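Local coordinates for protein isomaltodextranase (Arthrobacter globiformis, PDB 5AWO) that hydrolyses (1->6)-alpha-D-glucosidic linkages in polysaccharides, releasing successive isomaltose units from the non-reducing ends of the chains, at residues 121-126 and 196-201; 95-100 and 187-192; 39-44 and 76-81; 182-187 and 233-238. One frame throughout, in Å; residues are numbered along the deposited sequence.

Contact 1: 121-126 and 196-201; sequences LGVYYN and PYLRID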
# COMPACT_ATOMS: atom_id res chain seq x y z
N LEU A 121 -18.04 -5.08 6.68
CA LEU A 121 -17.57 -6.38 6.22
C LEU A 121 -16.44 -6.28 5.22
O LEU A 121 -16.54 -5.60 4.21
CB LEU A 121 -18.74 -7.09 5.52
CG LEU A 121 -18.46 -8.48 4.94
CD1 LEU A 121 -18.14 -9.49 6.02
CD2 LEU A 121 -19.65 -8.92 4.10
N GLY A 122 -15.35 -7.00 5.49
CA GLY A 122 -14.29 -7.21 4.52
C GLY A 122 -14.34 -8.63 4.01
O GLY A 122 -14.60 -9.56 4.76
N VAL A 123 -14.18 -8.78 2.69
CA VAL A 123 -14.28 -10.09 2.07
C VAL A 123 -12.99 -10.53 1.40
O VAL A 123 -12.42 -9.80 0.60
CB VAL A 123 -15.44 -10.15 1.05
CG1 VAL A 123 -15.42 -11.47 0.28
CG2 VAL A 123 -16.76 -10.01 1.77
N TYR A 124 -12.59 -11.76 1.72
CA TYR A 124 -11.54 -12.48 0.98
C TYR A 124 -12.21 -13.30 -0.12
O TYR A 124 -12.98 -14.22 0.15
CB TYR A 124 -10.79 -13.36 1.94
CG TYR A 124 -9.76 -14.31 1.37
CD1 TYR A 124 -10.12 -15.50 0.74
CD2 TYR A 124 -8.40 -14.07 1.55
CE1 TYR A 124 -9.18 -16.38 0.24
CE2 TYR A 124 -7.46 -14.99 1.09
CZ TYR A 124 -7.86 -16.13 0.45
OH TYR A 124 -6.92 -17.04 -0.04
N TYR A 125 -11.99 -12.92 -1.36
CA TYR A 125 -12.34 -13.79 -2.48
C TYR A 125 -11.62 -13.34 -3.73
O TYR A 125 -11.28 -12.19 -3.89
CB TYR A 125 -13.88 -13.83 -2.74
CG TYR A 125 -14.30 -15.19 -3.25
CD1 TYR A 125 -14.39 -16.28 -2.38
CD2 TYR A 125 -14.64 -15.40 -4.59
CE1 TYR A 125 -14.72 -17.54 -2.83
CE2 TYR A 125 -14.97 -16.66 -5.05
CZ TYR A 125 -15.03 -17.73 -4.17
OH TYR A 125 -15.37 -18.97 -4.65
N ASN A 126 -11.42 -14.30 -4.63
CA ASN A 126 -10.82 -14.03 -5.93
C ASN A 126 -11.92 -14.22 -6.96
O ASN A 126 -12.43 -15.32 -7.11
CB ASN A 126 -9.63 -14.96 -6.18
CG ASN A 126 -8.88 -14.62 -7.45
OD1 ASN A 126 -9.51 -14.19 -8.44
ND2 ASN A 126 -7.55 -14.78 -7.45
N PRO A 196 -16.05 -2.54 1.89
CA PRO A 196 -15.08 -1.56 1.48
C PRO A 196 -13.70 -2.12 1.13
O PRO A 196 -12.84 -1.37 0.72
CB PRO A 196 -14.96 -0.66 2.72
CG PRO A 196 -15.09 -1.63 3.83
CD PRO A 196 -16.12 -2.63 3.37
N TYR A 197 -13.53 -3.43 1.24
CA TYR A 197 -12.22 -4.05 1.17
C TYR A 197 -12.38 -5.46 0.62
O TYR A 197 -13.00 -6.33 1.25
CB TYR A 197 -11.65 -4.12 2.58
CG TYR A 197 -10.20 -4.57 2.69
CD1 TYR A 197 -9.17 -3.77 2.26
CD2 TYR A 197 -9.90 -5.80 3.26
CE1 TYR A 197 -7.85 -4.16 2.41
CE2 TYR A 197 -8.58 -6.20 3.41
CZ TYR A 197 -7.57 -5.38 2.98
OH TYR A 197 -6.25 -5.76 3.14
N LEU A 198 -11.80 -5.69 -0.57
CA LEU A 198 -11.81 -7.01 -1.21
C LEU A 198 -10.38 -7.54 -1.31
O LEU A 198 -9.51 -6.90 -1.92
CB LEU A 198 -12.48 -6.92 -2.58
CG LEU A 198 -12.58 -8.24 -3.33
CD1 LEU A 198 -13.48 -9.20 -2.61
CD2 LEU A 198 -13.04 -8.03 -4.78
N ARG A 199 -10.15 -8.70 -0.71
CA ARG A 199 -8.81 -9.29 -0.58
C ARG A 199 -8.69 -10.49 -1.51
O ARG A 199 -9.33 -11.50 -1.31
CB ARG A 199 -8.54 -9.67 0.88
CG ARG A 199 -7.10 -10.08 1.16
CD ARG A 199 -6.80 -10.00 2.65
NE ARG A 199 -5.42 -10.33 3.02
CZ ARG A 199 -4.43 -9.48 3.01
NH1 ARG A 199 -4.58 -8.23 2.58
NH2 ARG A 199 -3.23 -9.91 3.43
N ILE A 200 -7.84 -10.31 -2.54
CA ILE A 200 -7.81 -11.21 -3.69
C ILE A 200 -6.47 -11.95 -3.68
O ILE A 200 -5.44 -11.37 -3.99
CB ILE A 200 -7.93 -10.40 -4.99
CG1 ILE A 200 -9.21 -9.55 -4.96
CG2 ILE A 200 -7.87 -11.34 -6.17
CD1 ILE A 200 -9.37 -8.69 -6.20
N ASP A 201 -6.53 -13.26 -3.38
CA ASP A 201 -5.33 -14.06 -3.14
C ASP A 201 -5.07 -15.04 -4.28
O ASP A 201 -5.90 -15.19 -5.18
CB ASP A 201 -5.57 -14.83 -1.82
CG ASP A 201 -4.31 -15.42 -1.15
OD1 ASP A 201 -3.18 -15.27 -1.66
OD2 ASP A 201 -4.53 -16.08 -0.09
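Y124 and D201 both hold CG anti to the backbone N (chi1 173° and -163°), and these torsions bring the phenol tip and the carboxylate together at the C-terminal ends of the strands. Y124 OH donates to D201 OD2 at 2.6 Å. That oxygen lies in the ring plane at the phenol edge. The hydroxyl reaches it on the anti side, somewhat out of the carboxylate plane. Ring and carboxylate planes stand 86° apart. The side chain of N126 holds the backbone of the same aspartate: N126 ND2 donates to D201 O at 2.8 Å, within its own amide plane. The methyl I200 CG2 rests against this amide, 3.7 Å from N126 CG. N126 OD1 bonds to L128 N, which further fixes the rotation of the amide.

Behind these groups the strands run parallel. V123 N bonds to Y197 O at 3.1 Å, and R199 N to V123 O at 2.8 Å. The bond from Y125 N to R199 O is weak. V123 and L198 share the other sheet face, with V123 CG1 4.2 Å from L198 CD1, and F190 of helix 179-192 packs on both. R199 lies on the same sheet face as Y124, but its guanidinium leads away to salt bridges with D314 and D316. Such neighbouring parallel strands belong to a TIM barrel, here with D201, the probable nucleophile, just past the C-terminal end of its strand, in this member of glycoside hydrolase family 27.

Contact 2: 95-100 and 187-192; sequences YITSYN and VRYFKD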
# COMPACT_ATOMS: atom_id res chain seq x y z
N TYR A 95 -22.46 -16.52 -7.57
CA TYR A 95 -21.69 -15.78 -6.57
C TYR A 95 -21.99 -16.32 -5.20
O TYR A 95 -23.15 -16.53 -4.84
CB TYR A 95 -21.97 -14.28 -6.63
CG TYR A 95 -21.72 -13.64 -7.98
CD1 TYR A 95 -20.67 -14.06 -8.81
CD2 TYR A 95 -22.54 -12.63 -8.45
CE1 TYR A 95 -20.44 -13.47 -10.04
CE2 TYR A 95 -22.32 -12.03 -9.68
CZ TYR A 95 -21.27 -12.45 -10.48
OH TYR A 95 -21.06 -11.86 -11.72
N ILE A 96 -20.94 -16.55 -4.40
CA ILE A 96 -21.13 -17.21 -3.11
C ILE A 96 -22.02 -16.40 -2.19
O ILE A 96 -21.85 -15.19 -2.03
CB ILE A 96 -19.80 -17.56 -2.39
CG1 ILE A 96 -18.87 -16.34 -2.30
CG2 ILE A 96 -19.14 -18.72 -3.08
CD1 ILE A 96 -17.84 -16.49 -1.20
N THR A 97 -22.96 -17.09 -1.53
CA THR A 97 -23.91 -16.42 -0.65
C THR A 97 -23.45 -16.25 0.80
O THR A 97 -24.01 -15.45 1.52
CB THR A 97 -25.26 -17.15 -0.66
OG1 THR A 97 -25.05 -18.49 -0.25
CG2 THR A 97 -25.88 -17.13 -2.04
N SER A 98 -22.43 -17.00 1.22
CA SER A 98 -21.93 -16.85 2.59
C SER A 98 -20.47 -17.26 2.65
O SER A 98 -19.89 -17.64 1.64
CB SER A 98 -22.77 -17.67 3.57
OG SER A 98 -22.46 -17.30 4.91
N TYR A 99 -19.89 -17.22 3.85
CA TYR A 99 -18.48 -17.60 4.01
C TYR A 99 -18.25 -19.12 3.94
O TYR A 99 -17.24 -19.58 3.42
CB TYR A 99 -17.90 -17.04 5.32
CG TYR A 99 -16.56 -17.65 5.64
CD1 TYR A 99 -15.41 -17.28 4.95
CD2 TYR A 99 -16.44 -18.64 6.59
CE1 TYR A 99 -14.18 -17.88 5.22
CE2 TYR A 99 -15.21 -19.23 6.88
CZ TYR A 99 -14.09 -18.84 6.18
OH TYR A 99 -12.89 -19.47 6.45
N ASN A 100 -19.21 -19.89 4.44
CA ASN A 100 -19.10 -21.34 4.47
C ASN A 100 -20.50 -21.96 4.47
O ASN A 100 -21.42 -21.37 4.99
CB ASN A 100 -18.36 -21.78 5.75
CG ASN A 100 -18.09 -23.27 5.80
OD1 ASN A 100 -18.84 -24.04 6.45
ND2 ASN A 100 -17.06 -23.71 5.11
N VAL A 187 -17.25 -8.69 -8.42
CA VAL A 187 -16.65 -7.56 -7.72
C VAL A 187 -17.77 -6.61 -7.24
O VAL A 187 -17.80 -6.22 -6.08
CB VAL A 187 -15.59 -6.88 -8.58
CG1 VAL A 187 -15.10 -5.62 -7.92
CG2 VAL A 187 -14.43 -7.85 -8.81
N ARG A 188 -18.67 -6.25 -8.15
CA ARG A 188 -19.80 -5.39 -7.74
C ARG A 188 -20.76 -6.03 -6.75
O ARG A 188 -21.34 -5.33 -5.93
CB ARG A 188 -20.54 -4.86 -8.96
CG ARG A 188 -19.73 -3.91 -9.81
CD ARG A 188 -20.57 -3.05 -10.74
NE ARG A 188 -19.76 -2.26 -11.67
CZ ARG A 188 -19.46 -2.61 -12.92
NH1 ARG A 188 -19.90 -3.73 -13.47
NH2 ARG A 188 -18.70 -1.81 -13.66
N TYR A 189 -20.92 -7.33 -6.79
CA TYR A 189 -21.71 -8.05 -5.82
C TYR A 189 -21.24 -7.76 -4.39
O TYR A 189 -22.04 -7.41 -3.51
CB TYR A 189 -21.65 -9.53 -6.13
CG TYR A 189 -22.22 -10.50 -5.14
CD1 TYR A 189 -23.61 -10.74 -5.06
CD2 TYR A 189 -21.39 -11.24 -4.30
CE1 TYR A 189 -24.11 -11.66 -4.18
CE2 TYR A 189 -21.89 -12.17 -3.43
CZ TYR A 189 -23.26 -12.39 -3.36
OH TYR A 189 -23.77 -13.35 -2.49
N PHE A 190 -19.94 -7.84 -4.16
CA PHE A 190 -19.43 -7.50 -2.83
C PHE A 190 -19.49 -6.01 -2.54
O PHE A 190 -19.89 -5.60 -1.45
CB PHE A 190 -18.01 -8.07 -2.64
CG PHE A 190 -17.99 -9.59 -2.58
CD1 PHE A 190 -18.69 -10.24 -1.60
CD2 PHE A 190 -17.30 -10.35 -3.51
CE1 PHE A 190 -18.69 -11.63 -1.54
CE2 PHE A 190 -17.29 -11.73 -3.45
CZ PHE A 190 -18.01 -12.37 -2.47
N LYS A 191 -19.11 -5.19 -3.51
CA LYS A 191 -19.16 -3.74 -3.32
C LYS A 191 -20.57 -3.32 -2.90
O LYS A 191 -20.76 -2.51 -2.00
CB LYS A 191 -18.80 -3.02 -4.61
CG LYS A 191 -18.93 -1.52 -4.50
CD LYS A 191 -19.23 -0.88 -5.82
CE LYS A 191 -18.06 -0.95 -6.74
NZ LYS A 191 -18.43 -0.27 -8.02
N ASP A 192 -21.56 -3.87 -3.58
CA ASP A 192 -22.96 -3.49 -3.35
C ASP A 192 -23.45 -3.93 -1.98
O ASP A 192 -24.31 -3.24 -1.38
CB ASP A 192 -23.82 -4.11 -4.44
CG ASP A 192 -23.62 -3.48 -5.81
OD1 ASP A 192 -23.03 -2.42 -5.92
OD2 ASP A 192 -24.06 -4.12 -6.82
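Y189 reaches from helix 179-192 along Y95 to the carbonyl of I96. Its CB, with CG placed anti to the backbone N, meets the ring carbon CD2 of Y95. Y189 CG lies 3.9 Å from that same Y95 CD2. Further along, the ring face takes a methylene: Y95 CB sits over the centre, 3.8 Å from the centroid of the Y189 ring and 9° off its normal. This is a CH-pi contact. The two side chains run alongside each other, pointing opposite ways, and their rings meet obliquely, with planes at 43°. Y189 CE2 then comes within 3.3 Å of I96 O. At the tip, Y189 OH donates to I96 O at 2.7 Å. The hydroxyl approaches from above the carbonyl plane, 44° out of it, and so not on a lone pair.

F190 follows in the helix and packs on Y189. Y189 CD2 stands 3.8 Å above the F190 ring plane, over its centre. F190 CZ also touches I96 CG1 at 4.1 Å, with that carbon near the plane of the F190 ring. W107 of helix 107-116 packs on Y189 as well.

The loop is tied to this helix at more than one polar point. I96 N bonds to Y186 OH, and Y95 OH bonds to Y182 O. The chemistry therefore implies that tyrosine hydroxyls of one helix satisfy both the N-H and the C=O of I96, while aromatic and aliphatic carbons fill the contact around them.

Contact 3: 39-44 and 76-81; sequences RYWNIY and DIACTD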
# COMPACT_ATOMS: atom_id res chain seq x y z
N ARG A 39 -7.41 -0.10 8.84
CA ARG A 39 -7.40 -0.84 10.08
C ARG A 39 -8.46 -1.89 10.00
O ARG A 39 -9.63 -1.59 9.74
CB ARG A 39 -7.71 0.10 11.26
CG ARG A 39 -6.70 1.20 11.40
CD ARG A 39 -7.00 2.15 12.55
NE ARG A 39 -6.25 3.38 12.39
CZ ARG A 39 -6.36 4.48 13.15
NH1 ARG A 39 -7.17 4.53 14.21
NH2 ARG A 39 -5.66 5.54 12.82
N TYR A 40 -8.11 -3.14 10.28
CA TYR A 40 -9.07 -4.22 10.25
C TYR A 40 -8.69 -5.40 11.09
O TYR A 40 -7.56 -5.44 11.63
CB TYR A 40 -9.41 -4.63 8.81
CG TYR A 40 -8.36 -5.37 7.96
CD1 TYR A 40 -7.34 -4.68 7.33
CD2 TYR A 40 -8.44 -6.74 7.75
CE1 TYR A 40 -6.45 -5.35 6.48
CE2 TYR A 40 -7.56 -7.39 6.92
CZ TYR A 40 -6.57 -6.69 6.29
OH TYR A 40 -5.70 -7.36 5.44
N TRP A 41 -9.61 -6.34 11.23
CA TRP A 41 -9.38 -7.64 11.83
C TRP A 41 -9.64 -8.71 10.82
O TRP A 41 -10.53 -8.55 9.95
CB TRP A 41 -10.31 -7.87 13.01
CG TRP A 41 -10.21 -9.20 13.67
CD1 TRP A 41 -9.30 -9.58 14.63
CD2 TRP A 41 -11.03 -10.34 13.43
NE1 TRP A 41 -9.50 -10.88 14.98
CE2 TRP A 41 -10.57 -11.37 14.27
CE3 TRP A 41 -12.13 -10.58 12.58
CZ2 TRP A 41 -11.15 -12.64 14.29
CZ3 TRP A 41 -12.72 -11.84 12.62
CH2 TRP A 41 -12.24 -12.83 13.47
N ASN A 42 -8.87 -9.77 10.88
CA ASN A 42 -9.01 -10.90 9.97
C ASN A 42 -9.06 -12.22 10.72
O ASN A 42 -8.41 -12.37 11.74
CB ASN A 42 -7.85 -10.87 8.95
CG ASN A 42 -7.99 -11.93 7.86
OD1 ASN A 42 -7.74 -13.10 8.06
ND2 ASN A 42 -8.34 -11.48 6.63
N ILE A 43 -9.82 -13.17 10.19
CA ILE A 43 -10.04 -14.47 10.80
C ILE A 43 -8.81 -15.40 10.78
O ILE A 43 -8.88 -16.50 11.28
CB ILE A 43 -11.21 -15.25 10.11
CG1 ILE A 43 -10.85 -15.68 8.68
CG2 ILE A 43 -12.50 -14.43 10.14
CD1 ILE A 43 -11.76 -16.72 8.07
N TYR A 44 -7.69 -14.96 10.22
CA TYR A 44 -6.52 -15.84 10.05
C TYR A 44 -6.00 -16.41 11.37
O TYR A 44 -5.52 -17.53 11.38
CB TYR A 44 -5.42 -15.05 9.37
CG TYR A 44 -4.19 -15.80 8.94
CD1 TYR A 44 -4.13 -16.41 7.68
CD2 TYR A 44 -3.03 -15.86 9.76
CE1 TYR A 44 -2.99 -17.06 7.26
CE2 TYR A 44 -1.89 -16.49 9.32
CZ TYR A 44 -1.86 -17.07 8.08
OH TYR A 44 -0.70 -17.68 7.66
N ASP A 76 -12.54 -1.19 12.30
CA ASP A 76 -14.00 -1.36 12.15
C ASP A 76 -14.39 -2.18 10.96
O ASP A 76 -15.56 -2.24 10.65
CB ASP A 76 -14.71 -0.01 12.15
CG ASP A 76 -14.21 0.91 11.11
OD1 ASP A 76 -13.56 0.46 10.17
OD2 ASP A 76 -14.46 2.14 11.24
N ILE A 77 -13.42 -2.81 10.30
CA ILE A 77 -13.69 -3.85 9.30
C ILE A 77 -13.37 -5.23 9.88
O ILE A 77 -12.28 -5.42 10.41
CB ILE A 77 -12.82 -3.62 8.05
CG1 ILE A 77 -13.19 -2.31 7.34
CG2 ILE A 77 -12.89 -4.82 7.11
CD1 ILE A 77 -12.17 -1.87 6.31
N ALA A 78 -14.32 -6.17 9.81
CA ALA A 78 -14.10 -7.57 10.13
C ALA A 78 -14.01 -8.32 8.82
O ALA A 78 -14.97 -8.31 8.02
CB ALA A 78 -15.23 -8.12 10.97
N CYS A 79 -12.85 -8.90 8.55
CA CYS A 79 -12.54 -9.46 7.23
C CYS A 79 -12.41 -10.97 7.27
O CYS A 79 -11.71 -11.52 8.13
CB CYS A 79 -11.23 -8.87 6.73
SG CYS A 79 -10.78 -9.20 4.99
N THR A 80 -13.08 -11.65 6.36
CA THR A 80 -12.89 -13.07 6.20
C THR A 80 -11.55 -13.38 5.53
O THR A 80 -10.77 -12.50 5.18
CB THR A 80 -14.07 -13.69 5.42
OG1 THR A 80 -14.09 -13.17 4.08
CG2 THR A 80 -15.40 -13.37 6.09
N ASP A 81 -11.28 -14.67 5.39
CA ASP A 81 -10.05 -15.14 4.77
C ASP A 81 -10.31 -16.40 3.95
O ASP A 81 -11.41 -16.55 3.39
CB ASP A 81 -8.94 -15.30 5.83
CG ASP A 81 -7.55 -15.15 5.22
OD1 ASP A 81 -7.21 -14.04 4.76
OD2 ASP A 81 -6.86 -16.20 5.18
O HOH W 1 -11.18 0.46 8.86
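The first two strands of the TIM barrel pair here, joined by a beta-alpha-beta connection through helices 44-50 and 56-68. Residues 39-42 and 77-79 run parallel, with W41 opposite A78 and N42 opposite C79. W41 N donates to I77 O at 2.9 Å, and C79 N to W41 O at 2.7 Å. I43 N continues the ladder to C79 O at 3.2 Å, nearly in line with that carbonyl.

One face carries Y40, N42, I77 and C79. Y40 CG lies between the backbone N and the carbonyl carbon (chi1 71°). This lays the ring across the neighbouring strand, with Y40 CD2 3.7 Å from C79 CB. The sulfur C79 SG meets the ring obliquely, 5.1 Å from the Y40 centroid. Y40 OH itself bonds to Y197 OH. W41, on the other face, packs against L66 of helix 56-68 and makes a longer contact with A78 CB through CE3.

At the end of its strand, N42 works in two directions. N42 OD1 accepts from Y44 N at 2.9 Å, a capping bond at the turn into helix 44-50. N42 ND2 gives a weak bond to D81 OD1, with amide and carboxylate planes 79° apart. I43 CG1 leans on D81 CB. The other carboxylate oxygen, D81 OD2, lies in the plane of the Y44 ring, at its edge, 3.7 Å from Y44 CD1. Side chains gathered beyond the C-terminal ends of parallel strands are characteristic of the active-site end of a TIM barrel, and D81 is about 6 Å from the probable nucleophile D201, side chain to side chain.

Contact 4: 182-187 and 233-238; sequences YVQGYV and INEAAG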
# COMPACT_ATOMS: atom_id res chain seq x y z
N TYR A 182 -19.08 -11.79 -15.72
CA TYR A 182 -18.98 -12.62 -14.50
C TYR A 182 -18.03 -11.97 -13.49
O TYR A 182 -18.42 -11.75 -12.34
CB TYR A 182 -18.50 -14.02 -14.86
CG TYR A 182 -18.25 -14.85 -13.64
CD1 TYR A 182 -19.26 -15.60 -13.05
CD2 TYR A 182 -16.98 -14.91 -13.07
CE1 TYR A 182 -19.02 -16.40 -11.93
CE2 TYR A 182 -16.73 -15.70 -11.95
CZ TYR A 182 -17.75 -16.42 -11.38
OH TYR A 182 -17.53 -17.25 -10.28
N VAL A 183 -16.82 -11.62 -13.93
CA VAL A 183 -15.82 -11.05 -13.01
C VAL A 183 -16.30 -9.72 -12.44
O VAL A 183 -16.26 -9.48 -11.21
CB VAL A 183 -14.45 -10.89 -13.70
CG1 VAL A 183 -13.46 -10.13 -12.83
CG2 VAL A 183 -13.88 -12.25 -14.08
N GLN A 184 -16.75 -8.84 -13.33
CA GLN A 184 -17.18 -7.54 -12.85
C GLN A 184 -18.41 -7.61 -11.98
O GLN A 184 -18.52 -6.89 -10.99
CB GLN A 184 -17.38 -6.57 -14.01
CG GLN A 184 -16.09 -6.32 -14.74
CD GLN A 184 -16.13 -5.09 -15.62
OE1 GLN A 184 -17.05 -4.92 -16.42
NE2 GLN A 184 -15.13 -4.23 -15.50
N GLY A 185 -19.35 -8.47 -12.33
CA GLY A 185 -20.49 -8.73 -11.48
C GLY A 185 -20.12 -9.25 -10.09
O GLY A 185 -20.79 -8.93 -9.12
N TYR A 186 -19.07 -10.08 -10.02
CA TYR A 186 -18.62 -10.65 -8.73
C TYR A 186 -18.07 -9.55 -7.82
O TYR A 186 -18.40 -9.46 -6.64
CB TYR A 186 -17.56 -11.75 -8.92
CG TYR A 186 -17.71 -12.95 -8.00
CD1 TYR A 186 -18.29 -12.84 -6.76
CD2 TYR A 186 -17.24 -14.20 -8.40
CE1 TYR A 186 -18.46 -13.94 -5.94
CE2 TYR A 186 -17.38 -15.31 -7.61
CZ TYR A 186 -18.02 -15.20 -6.38
OH TYR A 186 -18.23 -16.31 -5.59
N VAL A 187 -17.25 -8.69 -8.42
CA VAL A 187 -16.65 -7.56 -7.72
C VAL A 187 -17.77 -6.61 -7.24
O VAL A 187 -17.80 -6.22 -6.08
CB VAL A 187 -15.59 -6.88 -8.58
CG1 VAL A 187 -15.10 -5.62 -7.92
CG2 VAL A 187 -14.43 -7.85 -8.81
N ILE A 233 -11.25 -6.07 -12.72
CA ILE A 233 -11.45 -5.94 -11.27
C ILE A 233 -11.36 -4.46 -10.81
O ILE A 233 -12.20 -3.97 -10.07
CB ILE A 233 -10.42 -6.82 -10.52
CG1 ILE A 233 -10.70 -8.32 -10.78
CG2 ILE A 233 -10.41 -6.54 -9.04
CD1 ILE A 233 -9.55 -9.25 -10.40
N ASN A 234 -10.32 -3.79 -11.30
CA ASN A 234 -10.10 -2.37 -11.03
C ASN A 234 -11.33 -1.56 -11.43
O ASN A 234 -11.90 -0.84 -10.63
CB ASN A 234 -8.85 -1.94 -11.80
CG ASN A 234 -8.56 -0.46 -11.75
OD1 ASN A 234 -9.14 0.31 -11.01
ND2 ASN A 234 -7.63 -0.07 -12.61
N GLU A 235 -11.76 -1.71 -12.68
CA GLU A 235 -12.91 -0.96 -13.14
C GLU A 235 -14.16 -1.23 -12.30
O GLU A 235 -14.90 -0.31 -11.94
CB GLU A 235 -13.18 -1.30 -14.62
CG GLU A 235 -14.38 -0.56 -15.19
CD GLU A 235 -14.63 -0.85 -16.67
OE1 GLU A 235 -14.64 -2.03 -17.06
OE2 GLU A 235 -14.84 0.11 -17.45
N ALA A 236 -14.43 -2.49 -11.99
CA ALA A 236 -15.60 -2.84 -11.22
C ALA A 236 -15.54 -2.39 -9.76
O ALA A 236 -16.58 -2.10 -9.15
CB ALA A 236 -15.82 -4.34 -11.31
N ALA A 237 -14.35 -2.40 -9.16
CA ALA A 237 -14.21 -1.92 -7.78
C ALA A 237 -14.44 -0.41 -7.71
O ALA A 237 -14.96 0.12 -6.72
CB ALA A 237 -12.82 -2.25 -7.25
N GLY A 238 -14.01 0.28 -8.75
CA GLY A 238 -14.12 1.74 -8.77
C GLY A 238 -13.50 2.39 -7.55
O GLY A 238 -12.49 1.91 -7.04
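Apolar contacts make up most of this helix pair. V183 CG1 meets I233 CG1 at 3.9 Å, the two side chains crossing at a slant. One turn on, V187 places its two methyls differently. V187 CG1, anti to the backbone N (chi1 173°), lies 3.7 Å from A236 CB and 3.5 Å from A237 N. V187 CG2 turns to I233 CG2 at 4.2 Å. The small A236 is central: its CB also meets Q184 CB at 3.8 Å, so the two backbones come close together here. The axes of the short helical segments approach to 8.5 Å with 39° between their directions.

These are neighbouring outer helices of the TIM barrel. Helix 179-192 leads into strand 197-200, and helix 223-237 leads into strand 242-245. The valines and I233 belong to their buried sides, and V187 also touches M241.

The polar contact runs from buried Q184 to E235, which is exposed. Q184 extends beyond CG and donates from NE2 to E235 OE1 at 2.7 Å, a nearly straight bond. The acceptor lies in the amide plane of Q184. E235 OE1 is approached on the anti side, a little out of the carboxylate plane, and the amide and carboxylate are turned 53° against each other. Q184 NE2 also bonds to W232 O, so two acceptors hold this amide nitrogen. K180 gives E235 OE1 a second partner, though as a long, weak ion pair. A236 O, near the helix end, bonds to K191 NZ of helix 179-192.

In the fold
Contacts 1 and 3 lie in the same parallel barrel sheet, with centres 10 Å apart. Strands 77-79 and 120-124 join them, through G122 N to A78 O at 2.9 Å. Across the barrel interior Y197 OH meets Y40 OH, also at 2.9 Å. Contacts 2 and 4 both use helix 179-192 and share V187. This helix packs on contact 1 through F190 CE1, 3.8 Å from V123 CG1. From helix 223-237, I233 CG2 is 3.7 Å from I200 CD1. Contact 1 holds the probable nucleophile D201; Y197 lies about 7 Å from the probable proton donor D262, between side chains. An acetate ion lies about 4 Å from the Y124 side chain.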